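Local structure of polyketide Synthase III (Ectocarpus siliculosus, 4B0N) at residues I307-L315 / M396-E407. The protein probably acts as a type III polyketide synthase, an acyltransferase of the chalcone/stilbene synthase family linked to making phlorotannin monomers in a brown alga. Numbering follows the deposited sequence.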
ATOM      1  N   ILE A 307       5.787  -2.564 -25.325  1.00 42.23           N
ATOM      2  CA  ILE A 307       6.763  -3.382 -24.586  1.00 42.05           C
ATOM      3  C   ILE A 307       8.202  -3.210 -25.087  1.00 42.62           C
ATOM      4  O   ILE A 307       9.152  -3.359 -24.311  1.00 42.47           O
ATOM      5  CB  ILE A 307       6.351  -4.885 -24.513  1.00 42.02           C
ATOM      6  CG1 ILE A 307       7.174  -5.643 -23.462  1.00 41.55           C
ATOM      7  CG2 ILE A 307       6.440  -5.567 -25.876  1.00 42.66           C
ATOM      8  CD1 ILE A 307       6.969  -5.169 -22.038  1.00 40.64           C
ATOM      9  N   ALA A 308       8.352  -2.884 -26.371  1.00 43.42           N
ATOM     10  CA  ALA A 308       9.662  -2.594 -26.949  1.00 43.83           C
ATOM     11  C   ALA A 308      10.280  -1.356 -26.302  1.00 43.59           C
ATOM     12  O   ALA A 308      11.416  -1.404 -25.833  1.00 43.45           O
ATOM     13  CB  ALA A 308       9.565  -2.424 -28.461  1.00 44.51           C
ATOM     14  N   PHE A 309       9.513  -0.264 -26.258  1.00 43.78           N
ATOM     15  CA  PHE A 309       9.980   1.011 -25.707  1.00 43.91           C
ATOM     16  C   PHE A 309      10.407   0.905 -24.242  1.00 43.32           C
ATOM     17  O   PHE A 309      11.347   1.580 -23.817  1.00 43.48           O
ATOM     18  CB  PHE A 309       8.911   2.100 -25.871  1.00 44.40           C
ATOM     19  CG  PHE A 309       9.389   3.482 -25.513  1.00 44.81           C
ATOM     20  CD1 PHE A 309      10.119   4.241 -26.426  1.00 45.62           C
ATOM     21  CD2 PHE A 309       9.113   4.028 -24.260  1.00 44.43           C
ATOM     22  CE1 PHE A 309      10.566   5.514 -26.099  1.00 45.79           C
ATOM     23  CE2 PHE A 309       9.558   5.301 -23.927  1.00 44.65           C
ATOM     24  CZ  PHE A 309      10.284   6.045 -24.848  1.00 45.53           C
ATOM     25  N   PHE A 310       9.715   0.056 -23.484  1.00 42.71           N
ATOM     26  CA  PHE A 310      10.036  -0.180 -22.078  1.00 42.02           C
ATOM     27  C   PHE A 310      11.324  -0.987 -21.899  1.00 42.26           C
ATOM     28  O   PHE A 310      12.200  -0.601 -21.119  1.00 42.02           O
ATOM     29  CB  PHE A 310       8.861  -0.867 -21.367  1.00 41.32           C
ATOM     30  CG  PHE A 310       9.215  -1.457 -20.026  1.00 40.58           C
ATOM     31  CD1 PHE A 310       9.435  -0.638 -18.919  1.00 40.15           C
ATOM     32  CD2 PHE A 310       9.321  -2.836 -19.865  1.00 40.36           C
ATOM     33  CE1 PHE A 310       9.759  -1.183 -17.685  1.00 39.56           C
ATOM     34  CE2 PHE A 310       9.645  -3.386 -18.633  1.00 39.79           C
ATOM     35  CZ  PHE A 310       9.865  -2.558 -17.542  1.00 39.22           C
ATOM     36  N   ALA A 311      11.428  -2.102 -22.620  1.00 42.85           N
ATOM     37  CA  ALA A 311      12.558  -3.021 -22.477  1.00 43.15           C
ATOM     38  C   ALA A 311      13.839  -2.492 -23.117  1.00 43.91           C
ATOM     39  O   ALA A 311      14.926  -2.658 -22.558  1.00 43.83           O
ATOM     40  CB  ALA A 311      12.207  -4.394 -23.030  1.00 43.38           C
ATOM     41  N   ASP A 312      13.709  -1.864 -24.285  1.00 44.97           N
ATOM     42  CA  ASP A 312      14.841  -1.201 -24.933  1.00 46.04           C
ATOM     43  C   ASP A 312      15.270   0.040 -24.155  1.00 45.67           C
ATOM     44  O   ASP A 312      16.435   0.436 -24.205  1.00 45.97           O
ATOM     45  CB  ASP A 312      14.515  -0.835 -26.383  1.00 47.59           C
ATOM     46  CG  ASP A 312      14.502  -2.043 -27.309  1.00 48.73           C
ATOM     47  OD1 ASP A 312      15.327  -2.967 -27.116  1.00 48.81           O
ATOM     48  OD2 ASP A 312      13.674  -2.059 -28.248  1.00 49.62           O
ATOM     49  N   GLY A 313      14.324   0.648 -23.442  1.00 45.05           N
ATOM     50  CA  GLY A 313      14.629   1.741 -22.524  1.00 44.97           C
ATOM     51  C   GLY A 313      15.489   1.261 -21.366  1.00 44.69           C
ATOM     52  O   GLY A 313      16.543   1.839 -21.089  1.00 44.94           O
ATOM     53  N   PHE A 314      15.033   0.193 -20.708  1.00 43.95           N
ATOM     54  CA  PHE A 314      15.716  -0.414 -19.562  1.00 43.36           C
ATOM     55  C   PHE A 314      17.179  -0.739 -19.866  1.00 44.00           C
ATOM     56  O   PHE A 314      18.075  -0.424 -19.078  1.00 43.44           O
ATOM     57  CB  PHE A 314      14.991  -1.706 -19.158  1.00 42.53           C
ATOM     58  CG  PHE A 314      15.062  -2.032 -17.683  1.00 41.43           C
ATOM     59  CD1 PHE A 314      16.080  -1.531 -16.872  1.00 41.06           C
ATOM     60  CD2 PHE A 314      14.111  -2.872 -17.111  1.00 40.72           C
ATOM     61  CE1 PHE A 314      16.133  -1.843 -15.523  1.00 40.32           C
ATOM     62  CE2 PHE A 314      14.159  -3.189 -15.763  1.00 39.86           C
ATOM     63  CZ  PHE A 314      15.172  -2.674 -14.967  1.00 39.81           C
ATOM     64  N   LEU A 315      17.406  -1.362 -21.021  1.00 45.26           N
ATOM     65  CA  LEU A 315      18.714  -1.904 -21.378  1.00 46.32           C
ATOM     66  C   LEU A 315      19.701  -0.862 -21.898  1.00 47.54           C
ATOM     67  O   LEU A 315      20.912  -1.040 -21.758  1.00 48.50           O
ATOM     68  CB  LEU A 315      18.561  -3.045 -22.391  1.00 46.63           C
ATOM     69  CG  LEU A 315      17.897  -4.348 -21.931  1.00 46.04           C
ATOM     70  CD1 LEU A 315      17.518  -5.204 -23.130  1.00 46.44           C
ATOM     71  CD2 LEU A 315      18.795  -5.125 -20.980  1.00 45.60           C
ATOM     72  N   MET A 396      15.875 -10.182 -17.280  1.00 38.10           N
ATOM     73  CA  MET A 396      14.871  -9.159 -16.972  1.00 37.76           C
ATOM     74  C   MET A 396      13.495  -9.726 -16.628  1.00 37.23           C
ATOM     75  O   MET A 396      12.908 -10.487 -17.399  1.00 37.28           O
ATOM     76  CB  MET A 396      14.735  -8.152 -18.113  1.00 38.26           C
ATOM     77  CG  MET A 396      13.880  -6.949 -17.746  1.00 38.08           C
ATOM     78  SD  MET A 396      13.210  -6.082 -19.173  1.00 38.80           S
ATOM     79  CE  MET A 396      14.707  -5.422 -19.911  1.00 39.37           C
ATOM     80  N   ALA A 397      12.985  -9.330 -15.466  1.00 36.74           N
ATOM     81  CA  ALA A 397      11.639  -9.689 -15.041  1.00 36.37           C
ATOM     82  C   ALA A 397      10.752  -8.454 -15.090  1.00 36.02           C
ATOM     83  O   ALA A 397      11.095  -7.418 -14.519  1.00 36.12           O
ATOM     84  CB  ALA A 397      11.661 -10.275 -13.637  1.00 35.95           C
ATOM     85  N   PHE A 398       9.625  -8.559 -15.790  1.00 35.56           N
ATOM     86  CA  PHE A 398       8.667  -7.462 -15.851  1.00 34.88           C
ATOM     87  C   PHE A 398       7.217  -7.913 -15.686  1.00 34.42           C
ATOM     88  O   PHE A 398       6.910  -9.104 -15.751  1.00 34.08           O
ATOM     89  CB  PHE A 398       8.856  -6.611 -17.120  1.00 35.28           C
ATOM     90  CG  PHE A 398       8.618  -7.356 -18.409  1.00 35.77           C
ATOM     91  CD1 PHE A 398       7.333  -7.502 -18.922  1.00 35.92           C
ATOM     92  CD2 PHE A 398       9.683  -7.887 -19.126  1.00 36.20           C
ATOM     93  CE1 PHE A 398       7.114  -8.184 -20.108  1.00 36.43           C
ATOM     94  CE2 PHE A 398       9.470  -8.565 -20.317  1.00 36.70           C
ATOM     95  CZ  PHE A 398       8.185  -8.713 -20.808  1.00 36.81           C
ATOM     96  N   SER A 399       6.340  -6.939 -15.461  1.00 34.18           N
ATOM     97  CA  SER A 399       4.906  -7.159 -15.322  1.00 33.93           C
ATOM     98  C   SER A 399       4.168  -5.863 -15.657  1.00 34.02           C
ATOM     99  O   SER A 399       4.799  -4.854 -15.993  1.00 33.83           O
ATOM    100  CB  SER A 399       4.570  -7.627 -13.905  1.00 33.40           C
ATOM    101  OG  SER A 399       3.189  -7.914 -13.779  1.00 33.16           O
ATOM    102  N   PHE A 400       2.838  -5.893 -15.569  1.00 34.14           N
ATOM    103  CA  PHE A 400       2.017  -4.745 -15.955  1.00 34.34           C
ATOM    104  C   PHE A 400       1.040  -4.299 -14.875  1.00 34.15           C
ATOM    105  O   PHE A 400       0.303  -5.113 -14.309  1.00 34.41           O
ATOM    106  CB  PHE A 400       1.302  -5.015 -17.277  1.00 34.86           C
ATOM    107  CG  PHE A 400       2.224  -5.475 -18.365  1.00 35.41           C
ATOM    108  CD1 PHE A 400       3.133  -4.594 -18.939  1.00 35.65           C
ATOM    109  CD2 PHE A 400       2.207  -6.796 -18.794  1.00 35.80           C
ATOM    110  CE1 PHE A 400       3.997  -5.019 -19.932  1.00 36.25           C
ATOM    111  CE2 PHE A 400       3.068  -7.227 -19.790  1.00 36.30           C
ATOM    112  CZ  PHE A 400       3.965  -6.337 -20.358  1.00 36.55           C
ATOM    113  N   SER A 401       1.054  -2.999 -14.600  1.00 33.95           N
ATOM    114  CA  SER A 401       0.222  -2.392 -13.568  1.00 33.51           C
ATOM    115  C   SER A 401      -0.872  -1.531 -14.191  1.00 33.63           C
ATOM    116  O   SER A 401      -0.703  -1.041 -15.308  1.00 33.86           O
ATOM    117  CB  SER A 401       1.087  -1.518 -12.663  1.00 33.36           C
ATOM    118  OG  SER A 401       1.607  -0.406 -13.373  1.00 33.46           O
ATOM    119  N   PRO A 402      -1.998  -1.341 -13.471  1.00 33.43           N
ATOM    120  CA  PRO A 402      -3.043  -0.420 -13.928  1.00 33.72           C
ATOM    121  C   PRO A 402      -2.453   0.931 -14.327  1.00 33.91           C
ATOM    122  O   PRO A 402      -1.710   1.538 -13.553  1.00 33.82           O
ATOM    123  CB  PRO A 402      -3.962  -0.275 -12.701  1.00 33.43           C
ATOM    124  CG  PRO A 402      -3.330  -1.068 -11.599  1.00 32.87           C
ATOM    125  CD  PRO A 402      -2.405  -2.048 -12.246  1.00 32.90           C
ATOM    126  N   GLY A 403      -2.772   1.379 -15.536  1.00 34.35           N
ATOM    127  CA  GLY A 403      -2.166   2.576 -16.106  1.00 34.69           C
ATOM    128  C   GLY A 403      -2.476   2.767 -17.582  1.00 35.41           C
ATOM    129  O   GLY A 403      -3.100   3.766 -17.949  1.00 36.32           O
ATOM    130  N   VAL A 404      -2.042   1.843 -18.445  1.00 35.21           N
ATOM    131  CA  VAL A 404      -1.237   0.679 -18.066  1.00 34.64           C
ATOM    132  C   VAL A 404       0.240   1.038 -17.963  1.00 34.65           C
ATOM    133  O   VAL A 404       0.814   1.654 -18.865  1.00 35.04           O
ATOM    134  CB  VAL A 404      -1.439  -0.511 -19.039  1.00 34.71           C
ATOM    135  CG1 VAL A 404      -0.418  -1.616 -18.788  1.00 34.17           C
ATOM    136  CG2 VAL A 404      -2.846  -1.072 -18.914  1.00 34.84           C
ATOM    137  N   GLY A 405       0.842   0.662 -16.842  1.00 34.28           N
ATOM    138  CA  GLY A 405       2.268   0.843 -16.644  1.00 34.42           C
ATOM    139  C   GLY A 405       3.025  -0.459 -16.808  1.00 34.38           C
ATOM    140  O   GLY A 405       2.478  -1.541 -16.588  1.00 34.06           O
ATOM    141  N   ALA A 406       4.286  -0.347 -17.212  1.00 34.72           N
ATOM    142  CA  ALA A 406       5.187  -1.489 -17.255  1.00 34.76           C
ATOM    143  C   ALA A 406       6.169  -1.395 -16.090  1.00 34.45           C
ATOM    144  O   ALA A 406       6.770  -0.347 -15.854  1.00 34.33           O
ATOM    145  CB  ALA A 406       5.918  -1.541 -18.584  1.00 35.43           C
ATOM    146  N   GLU A 407       6.308  -2.497 -15.359  1.00 34.38           N
ATOM    147  CA  GLU A 407       7.143  -2.549 -14.164  1.00 34.23           C
ATOM    148  C   GLU A 407       8.146  -3.686 -14.270  1.00 34.11           C
ATOM    149  O   GLU A 407       7.756  -4.848 -14.399  1.00 34.21           O
ATOM    150  CB  GLU A 407       6.270  -2.746 -12.922  1.00 34.38           C
ATOM    151  CG  GLU A 407       6.079  -1.502 -12.066  1.00 34.92           C
ATOM    152  CD  GLU A 407       5.228  -0.433 -12.727  1.00 35.38           C
ATOM    153  OE1 GLU A 407       4.213  -0.782 -13.370  1.00 35.56           O
ATOM    154  OE2 GLU A 407       5.569   0.762 -12.583  1.00 35.84           O
TER
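F310 leaves helix 299-316 with CG anti to its backbone N (chi1 165°), which stands its ring against A406; I307, one turn earlier, likewise sets CG1 opposite its N (chi1 -166°), and the bend at chi2 then directs CD1 at the rings of F398 and F400. This is helix-on-sheet packing in the C-terminal half of the thiolase fold: the helix lies against the hairpin of strands 394-401 and 405-413, with segment 307-315 running roughly antiparallel to 396-401. The contact is buried and apolar, with no hydrogen bond between helix and hairpin. A406 CB sits over one face of the F310 ring, 3.7 Å from its centroid, in a CH-pi contact, while F398 CB comes up at the edge of the same ring, 3.6 Å from F310 CE2. An alanine in place of F310 would take away the surface on which the A406 methyl rests and would probably leave a gap between helix and hairpin, with F398 CB losing the ring edge it meets. I307 CD1 serves two rings at once: it lies over the face of F398, 4.0 Å from the centroid, and at the edge of the F400 ring, 3.6 Å from F400 CZ. L345 of helix 335-345 closes in beside I307 and F398. Farther along the helix, M396 reaches down from its strand, with SD obliquely placed in Met-aromatic contacts with both F310 and F314. Its CE ends among A311, F314 and L315, 3.8 Å from F314 CB and 3.9 Å from L315 CG.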